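Local coordinates for De novo designed switch protein caging a hemagglutinin binder (sCageHA267_1S) (Synthetic construct, PDB 7CBC) that cages a hemagglutinin-binding element in a de novo designed helical bundle and probably works as a switchable component of protein biosensors, at residues 38-43 with 135-140; 88-93 with 103-108; 127-132 with 227-232. All coordinates share one frame; numbering follows the deposited sequence.

Contact 1 of 3, residues 38-43 with 135-140; sequences LELVYL and RAVELL
Val137, on helix 99-142, points its side chain at Leu40 and Val41 of helix 3-46 and carries one whole side of this contact. Its branch point already takes part, with CB 4.1 Å from Leu40 CD2. Beyond it the two methyls divide the work. CG1 lies anti to the backbone N (chi1 162°), which sends it along the isobutyl group of Leu40: it sits 3.9 Å from Leu40 CG and 4.0 Å from Leu40 CD2, and the two side chains run alongside one another, pointing opposite ways, instead of meeting end on. CG2, beside the backbone N, turns to the other neighbour and comes within 4.1 Å of Val41 CG2. Val137 therefore bridges two consecutive residues of the facing helix. Further helices close the site, since Leu40 also touches Val60 of helix 50-93, and Val41 packs on Leu235 and Leu236 of helix 195-239. All three touching residues are buried, and the joint belongs to the aliphatic interior of the helical bundle. With no hydrogen bond or charge pair between the segments, the attraction here is dispersion and hydrophobic burial, fitted by branched side chains and not fixed by any directional bond.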
# COMPACT_ATOMS: atom_id res chain seq x y z
N LEU A 38 9.60 2.90 -18.69
CA LEU A 38 10.45 2.07 -19.52
C LEU A 38 10.24 2.38 -20.99
O LEU A 38 11.21 2.51 -21.75
CB LEU A 38 10.18 0.59 -19.24
CG LEU A 38 10.62 0.16 -17.84
CD1 LEU A 38 10.56 -1.35 -17.71
CD2 LEU A 38 12.03 0.68 -17.52
N GLU A 39 8.98 2.53 -21.41
CA GLU A 39 8.67 2.90 -22.78
C GLU A 39 9.30 4.23 -23.16
O GLU A 39 9.80 4.40 -24.27
CB GLU A 39 7.16 2.94 -22.99
CG GLU A 39 6.51 1.58 -22.95
CD GLU A 39 6.24 1.06 -24.34
OE1 GLU A 39 6.04 1.89 -25.25
OE2 GLU A 39 6.24 -0.18 -24.52
N LEU A 40 9.25 5.21 -22.25
CA LEU A 40 9.82 6.51 -22.55
C LEU A 40 11.33 6.44 -22.71
O LEU A 40 11.91 7.06 -23.62
CB LEU A 40 9.44 7.50 -21.45
CG LEU A 40 10.08 8.88 -21.62
CD1 LEU A 40 9.74 9.46 -23.00
CD2 LEU A 40 9.68 9.82 -20.49
N VAL A 41 12.00 5.68 -21.83
CA VAL A 41 13.44 5.49 -21.99
C VAL A 41 13.75 4.87 -23.34
O VAL A 41 14.68 5.28 -24.04
CB VAL A 41 14.00 4.64 -20.84
CG1 VAL A 41 15.43 4.27 -21.13
CG2 VAL A 41 13.90 5.39 -19.55
N TYR A 42 12.95 3.87 -23.74
CA TYR A 42 13.22 3.15 -24.98
C TYR A 42 13.11 4.08 -26.18
O TYR A 42 13.90 3.97 -27.13
CB TYR A 42 12.26 1.97 -25.11
CG TYR A 42 12.61 1.02 -26.25
CD1 TYR A 42 13.27 -0.18 -26.01
CD2 TYR A 42 12.29 1.34 -27.56
CE1 TYR A 42 13.60 -1.04 -27.05
CE2 TYR A 42 12.62 0.49 -28.60
CZ TYR A 42 13.26 -0.71 -28.35
OH TYR A 42 13.57 -1.55 -29.40
N LEU A 43 12.16 5.01 -26.16
CA LEU A 43 12.00 5.92 -27.28
C LEU A 43 13.07 7.01 -27.28
O LEU A 43 13.46 7.48 -28.35
CB LEU A 43 10.61 6.55 -27.26
CG LEU A 43 9.79 6.19 -28.51
CD1 LEU A 43 8.51 7.00 -28.54
CD2 LEU A 43 10.60 6.39 -29.80
N ARG A 135 11.47 14.35 -16.27
CA ARG A 135 12.38 15.47 -16.41
C ARG A 135 13.79 14.99 -16.72
O ARG A 135 14.51 15.60 -17.53
CB ARG A 135 12.36 16.32 -15.14
CG ARG A 135 12.90 17.73 -15.31
CD ARG A 135 13.08 18.46 -13.98
NE ARG A 135 12.00 18.22 -13.02
CZ ARG A 135 12.19 17.81 -11.76
NH1 ARG A 135 13.43 17.60 -11.32
NH2 ARG A 135 11.15 17.61 -10.95
N ALA A 136 14.20 13.88 -16.09
CA ALA A 136 15.52 13.32 -16.33
C ALA A 136 15.69 12.91 -17.78
O ALA A 136 16.71 13.23 -18.41
CB ALA A 136 15.75 12.12 -15.40
N VAL A 137 14.72 12.19 -18.34
CA VAL A 137 14.80 11.80 -19.75
C VAL A 137 14.82 13.04 -20.63
O VAL A 137 15.65 13.17 -21.54
CB VAL A 137 13.62 10.87 -20.11
CG1 VAL A 137 13.43 10.83 -21.62
CG2 VAL A 137 13.86 9.48 -19.56
N GLU A 138 13.90 13.98 -20.36
CA GLU A 138 13.79 15.22 -21.11
C GLU A 138 15.12 15.97 -21.18
O GLU A 138 15.53 16.45 -22.25
CB GLU A 138 12.71 16.07 -20.44
CG GLU A 138 12.23 17.32 -21.13
CD GLU A 138 11.08 17.94 -20.36
OE1 GLU A 138 11.26 18.27 -19.17
OE2 GLU A 138 9.97 18.09 -20.93
N LEU A 139 15.82 16.07 -20.05
CA LEU A 139 17.11 16.75 -20.04
C LEU A 139 18.21 15.89 -20.63
O LEU A 139 19.15 16.42 -21.23
CB LEU A 139 17.46 17.15 -18.61
CG LEU A 139 18.46 18.29 -18.44
CD1 LEU A 139 17.74 19.63 -18.57
CD2 LEU A 139 19.14 18.17 -17.09
N LEU A 140 18.11 14.56 -20.51
CA LEU A 140 19.17 13.71 -21.03
C LEU A 140 19.20 13.69 -22.56
O LEU A 140 20.27 13.55 -23.15
CB LEU A 140 19.04 12.28 -20.49
CG LEU A 140 19.61 12.10 -19.07
CD1 LEU A 140 19.36 10.69 -18.53
CD2 LEU A 140 21.09 12.44 -19.00

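Contact 2 of 3, residues 88-93 with 103-108; sequences EAREAI and LLLKAI
Leu105 of helix 99-142 reaches across to Ala89, Arg90 and Ile93 of helix 50-93, the two helices being joined by a short connection and packed as an antiparallel hairpin. The short segments run at 164° to each other, with their axes 10.8 Å apart.

The purely apolar contacts divide between the two methyls of the leucine. Leu105 CD1 meets the single methyl of Ala89, its CB lying 3.8 Å away, while Leu105 CD2 approaches Ile93 more loosely, at 4.3 Å from its CB. With CG of Leu105 anti to the backbone N (chi1 -175°), the isobutyl group extends toward the opposing helix, so that both methyls reach it.

A second kind of contact is made with the aliphatic part of an arginine. Leu105 CD2 lies 3.7 Å from Arg90 CA and 3.8 Å from Arg90 CB, the leucine side chain standing roughly perpendicular to that of the arginine. The arginine chain then bends at chi3 (34°), bringing Arg90 NH1 to 3.8 Å from Leu105 CD2, obliquely to the guanidinium plane.

No hydrogen bond crosses between the segments. The polar end of Arg90 turns to its own helix, where NE forms a salt bridge with Glu87 OE2, and Ile93 O accepts a hydrogen bond from Ser96 OG in the connection. Helix 3-46 also packs here, Lys7 on Ala89 and Leu4 on Ile93.

The leucine thus obtains its burial partly from hydrocarbon belonging to a charged residue, whose guanidinium keeps its own carboxylate partner at the partly exposed margin of the bundle.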
# COMPACT_ATOMS: atom_id res chain seq x y z
N GLU A 88 -21.71 2.41 10.05
CA GLU A 88 -22.50 1.25 10.46
C GLU A 88 -22.05 0.75 11.82
O GLU A 88 -22.87 0.42 12.68
CB GLU A 88 -22.40 0.15 9.41
CG GLU A 88 -22.84 -1.22 9.91
CD GLU A 88 -22.94 -2.25 8.80
OE1 GLU A 88 -23.44 -3.36 9.07
OE2 GLU A 88 -22.50 -1.93 7.66
N ALA A 89 -20.73 0.71 12.04
CA ALA A 89 -20.20 0.33 13.34
C ALA A 89 -20.66 1.29 14.42
O ALA A 89 -21.13 0.87 15.49
CB ALA A 89 -18.68 0.26 13.28
N ARG A 90 -20.52 2.59 14.17
CA ARG A 90 -20.87 3.60 15.16
C ARG A 90 -22.37 3.61 15.44
O ARG A 90 -22.79 3.89 16.57
CB ARG A 90 -20.38 4.97 14.67
CG ARG A 90 -20.52 6.09 15.68
CD ARG A 90 -19.44 7.16 15.50
NE ARG A 90 -19.05 7.34 14.10
CZ ARG A 90 -17.85 7.06 13.61
NH1 ARG A 90 -16.89 6.60 14.40
NH2 ARG A 90 -17.60 7.25 12.32
N GLU A 91 -23.19 3.27 14.44
CA GLU A 91 -24.64 3.23 14.63
C GLU A 91 -25.02 2.22 15.71
O GLU A 91 -25.99 2.44 16.45
CB GLU A 91 -25.33 2.88 13.31
CG GLU A 91 -26.86 3.00 13.34
CD GLU A 91 -27.60 1.71 13.74
OE1 GLU A 91 -26.98 0.77 14.28
OE2 GLU A 91 -28.83 1.64 13.50
N ALA A 92 -24.30 1.11 15.79
CA ALA A 92 -24.57 0.15 16.86
C ALA A 92 -23.87 0.55 18.16
O ALA A 92 -24.43 0.34 19.24
CB ALA A 92 -24.15 -1.25 16.43
N ILE A 93 -22.68 1.15 18.07
CA ILE A 93 -21.88 1.42 19.26
C ILE A 93 -22.34 2.70 19.96
O ILE A 93 -22.59 2.71 21.17
CB ILE A 93 -20.38 1.50 18.92
CG1 ILE A 93 -19.76 0.11 18.67
CG2 ILE A 93 -19.59 2.23 20.00
CD1 ILE A 93 -20.72 -1.04 18.75
N LEU A 103 -14.56 3.34 23.01
CA LEU A 103 -13.12 3.52 23.06
C LEU A 103 -12.42 2.71 21.98
O LEU A 103 -11.53 3.22 21.27
CB LEU A 103 -12.60 3.12 24.43
CG LEU A 103 -11.14 3.41 24.71
CD1 LEU A 103 -10.96 4.91 24.76
CD2 LEU A 103 -10.72 2.78 26.02
N LEU A 104 -12.78 1.43 21.86
CA LEU A 104 -12.19 0.61 20.80
C LEU A 104 -12.47 1.22 19.44
O LEU A 104 -11.55 1.37 18.62
CB LEU A 104 -12.74 -0.81 20.90
CG LEU A 104 -12.25 -1.50 22.18
CD1 LEU A 104 -13.01 -2.79 22.49
CD2 LEU A 104 -10.76 -1.76 22.03
N LEU A 105 -13.72 1.65 19.20
CA LEU A 105 -14.09 2.19 17.90
C LEU A 105 -13.34 3.48 17.59
O LEU A 105 -12.93 3.70 16.45
CB LEU A 105 -15.59 2.42 17.82
CG LEU A 105 -16.03 2.87 16.43
CD1 LEU A 105 -15.89 1.71 15.41
CD2 LEU A 105 -17.44 3.44 16.43
N LYS A 106 -13.17 4.36 18.58
CA LYS A 106 -12.34 5.54 18.33
C LYS A 106 -10.92 5.13 17.96
O LYS A 106 -10.28 5.76 17.11
CB LYS A 106 -12.35 6.47 19.54
CG LYS A 106 -11.30 7.59 19.49
CD LYS A 106 -11.56 8.67 20.55
CE LYS A 106 -11.20 8.21 21.98
NZ LYS A 106 -9.73 8.20 22.23
N ALA A 107 -10.41 4.07 18.59
CA ALA A 107 -9.08 3.61 18.24
C ALA A 107 -9.05 3.04 16.83
O ALA A 107 -8.03 3.15 16.15
CB ALA A 107 -8.59 2.56 19.24
N ILE A 108 -10.15 2.45 16.38
CA ILE A 108 -10.17 1.94 15.01
C ILE A 108 -10.28 3.09 14.02
O ILE A 108 -9.64 3.07 12.96
CB ILE A 108 -11.33 0.94 14.85
CG1 ILE A 108 -11.09 -0.27 15.72
CG2 ILE A 108 -11.48 0.49 13.40
CD1 ILE A 108 -12.19 -1.24 15.56

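Contact 3 of 3, residues 127-132 with 227-232; sequences AKLQEL and QLQELN
Gln229 OE1, in the side chain that helix 195-239 extends against Leu129 and Leu132, is gripped by two amide groups. Asn133 ND2, one residue beyond 127-132, gives Gln229 OE1 a hydrogen bond, and Asn232 ND2, a turn further along its own helix, adds a weak one of 3.4 Å that is fairly straight (161° at the hydrogen). At the other end of the amide, NE2 is hydrogen-bonded to Ser160 OG of helix 146-190. Asn232 is itself held through OD1 by Gln34 NE2 of helix 3-46, which extends the polar chain to a fourth helix.

Within 127-132 the amide meets only hydrocarbon. Leu129 CD2 lies over its face, 4.0 Å from Gln229 CD, and Leu129 CB is 4.0 Å from Gln229 OE1. Leu132 CD2 comes to Gln229 NE2 from the same side of the amide plane, at 4.0 Å, its side chain crossing that of the glutamine nearly at right angles. A bend at chi2 (65°) folds the glutamine so that its amide lies against these leucines while both ends still reach their partners. With a leucine in its place, Asn133 ND2 and Ser160 OG would probably lose this amide partner.

The chemistry is that of a buried hydrogen-bonded amide covered on one face by leucines: the apolar contacts favour burial, while the directional bonds fix the amide's rotation and are likely to make the pairing of helices more specific.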
# COMPACT_ATOMS: atom_id res chain seq x y z
N ALA A 127 4.33 9.85 -7.43
CA ALA A 127 4.20 10.93 -8.42
C ALA A 127 5.48 11.73 -8.54
O ALA A 127 5.90 12.09 -9.66
CB ALA A 127 3.04 11.85 -8.05
N LYS A 128 6.14 12.03 -7.41
CA LYS A 128 7.37 12.81 -7.47
C LYS A 128 8.46 12.07 -8.24
O LYS A 128 9.16 12.67 -9.06
CB LYS A 128 7.85 13.17 -6.07
CG LYS A 128 6.96 14.18 -5.35
CD LYS A 128 7.53 14.50 -3.99
CE LYS A 128 6.60 15.39 -3.19
NZ LYS A 128 7.26 15.78 -1.90
N LEU A 129 8.61 10.76 -8.00
CA LEU A 129 9.59 10.00 -8.77
C LEU A 129 9.24 10.00 -10.25
O LEU A 129 10.14 10.10 -11.09
CB LEU A 129 9.70 8.57 -8.25
CG LEU A 129 10.22 8.41 -6.83
CD1 LEU A 129 10.12 6.96 -6.38
CD2 LEU A 129 11.65 8.91 -6.73
N GLN A 130 7.96 9.91 -10.59
CA GLN A 130 7.59 9.92 -12.01
C GLN A 130 7.97 11.24 -12.67
O GLN A 130 8.62 11.25 -13.72
CB GLN A 130 6.09 9.68 -12.17
CG GLN A 130 5.67 9.46 -13.62
CD GLN A 130 6.04 8.07 -14.12
OE1 GLN A 130 6.74 7.32 -13.45
NE2 GLN A 130 5.56 7.73 -15.32
N GLU A 131 7.56 12.36 -12.07
CA GLU A 131 7.93 13.66 -12.61
C GLU A 131 9.44 13.81 -12.72
O GLU A 131 9.96 14.26 -13.75
CB GLU A 131 7.32 14.75 -11.73
CG GLU A 131 8.00 16.10 -11.81
CD GLU A 131 7.52 17.03 -10.71
OE1 GLU A 131 7.09 16.51 -9.65
OE2 GLU A 131 7.57 18.27 -10.90
N LEU A 132 10.16 13.40 -11.68
CA LEU A 132 11.61 13.35 -11.73
C LEU A 132 12.09 12.49 -12.89
O LEU A 132 13.02 12.87 -13.61
CB LEU A 132 12.17 12.81 -10.42
CG LEU A 132 13.68 12.60 -10.43
CD1 LEU A 132 14.35 13.92 -10.12
CD2 LEU A 132 14.08 11.56 -9.42
N GLN A 227 12.94 -0.35 -5.09
CA GLN A 227 13.63 -1.25 -6.02
C GLN A 227 13.38 -0.86 -7.47
O GLN A 227 14.29 -0.93 -8.31
CB GLN A 227 13.21 -2.69 -5.77
CG GLN A 227 13.91 -3.32 -4.59
CD GLN A 227 13.34 -4.68 -4.25
OE1 GLN A 227 12.12 -4.82 -4.10
NE2 GLN A 227 14.20 -5.68 -4.14
N LEU A 228 12.15 -0.45 -7.80
CA LEU A 228 11.87 0.00 -9.16
C LEU A 228 12.69 1.24 -9.51
O LEU A 228 13.15 1.38 -10.64
CB LEU A 228 10.38 0.29 -9.32
CG LEU A 228 9.51 -0.93 -9.56
CD1 LEU A 228 8.14 -0.46 -10.03
CD2 LEU A 228 10.14 -1.89 -10.56
N GLN A 229 12.87 2.16 -8.56
CA GLN A 229 13.60 3.38 -8.86
C GLN A 229 15.10 3.13 -8.96
O GLN A 229 15.79 3.87 -9.66
CB GLN A 229 13.30 4.45 -7.82
CG GLN A 229 13.93 5.80 -8.09
CD GLN A 229 13.41 6.50 -9.35
OE1 GLN A 229 12.39 6.12 -9.93
NE2 GLN A 229 14.12 7.54 -9.77
N GLU A 230 15.63 2.11 -8.28
CA GLU A 230 17.03 1.76 -8.49
C GLU A 230 17.25 1.20 -9.90
O GLU A 230 18.24 1.55 -10.55
CB GLU A 230 17.51 0.77 -7.44
CG GLU A 230 17.99 1.42 -6.15
CD GLU A 230 19.50 1.58 -6.09
OE1 GLU A 230 20.01 2.64 -6.50
OE2 GLU A 230 20.17 0.62 -5.64
N LEU A 231 16.35 0.35 -10.38
CA LEU A 231 16.39 -0.05 -11.78
C LEU A 231 16.37 1.16 -12.70
O LEU A 231 17.13 1.22 -13.68
CB LEU A 231 15.22 -0.96 -12.13
CG LEU A 231 15.24 -2.41 -11.67
CD1 LEU A 231 14.10 -3.14 -12.34
CD2 LEU A 231 16.58 -3.06 -12.01
N ASN A 232 15.49 2.12 -12.41
CA ASN A 232 15.33 3.27 -13.31
C ASN A 232 16.61 4.08 -13.42
O ASN A 232 17.07 4.40 -14.52
CB ASN A 232 14.17 4.13 -12.83
CG ASN A 232 12.83 3.52 -13.14
OD1 ASN A 232 12.73 2.57 -13.91
ND2 ASN A 232 11.78 4.06 -12.53

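How the contacts relate
Helix 99-142 takes part in all three contacts and meets a different partner in each: helix 3-46 in contact 1, helix 50-93 in contact 2 and helix 195-239 in contact 3. Contacts 1 and 3 are neighbours, with centres 12 Å apart, and pack on each other where Leu38 CD2 approaches Asn232 OD1 at 4.1 Å. Contact 2 lies beyond the chain's centre, about 49 Å from contact 1 between centres, close to the connection between helices 50-93 and 99-142. The touching residues of contacts 1 and 3 are all buried, yet one interface is wholly aliphatic and the other includes a hydrogen-bonded amide; contact 2 instead grades from buried alkyl groups to a partly exposed arginine.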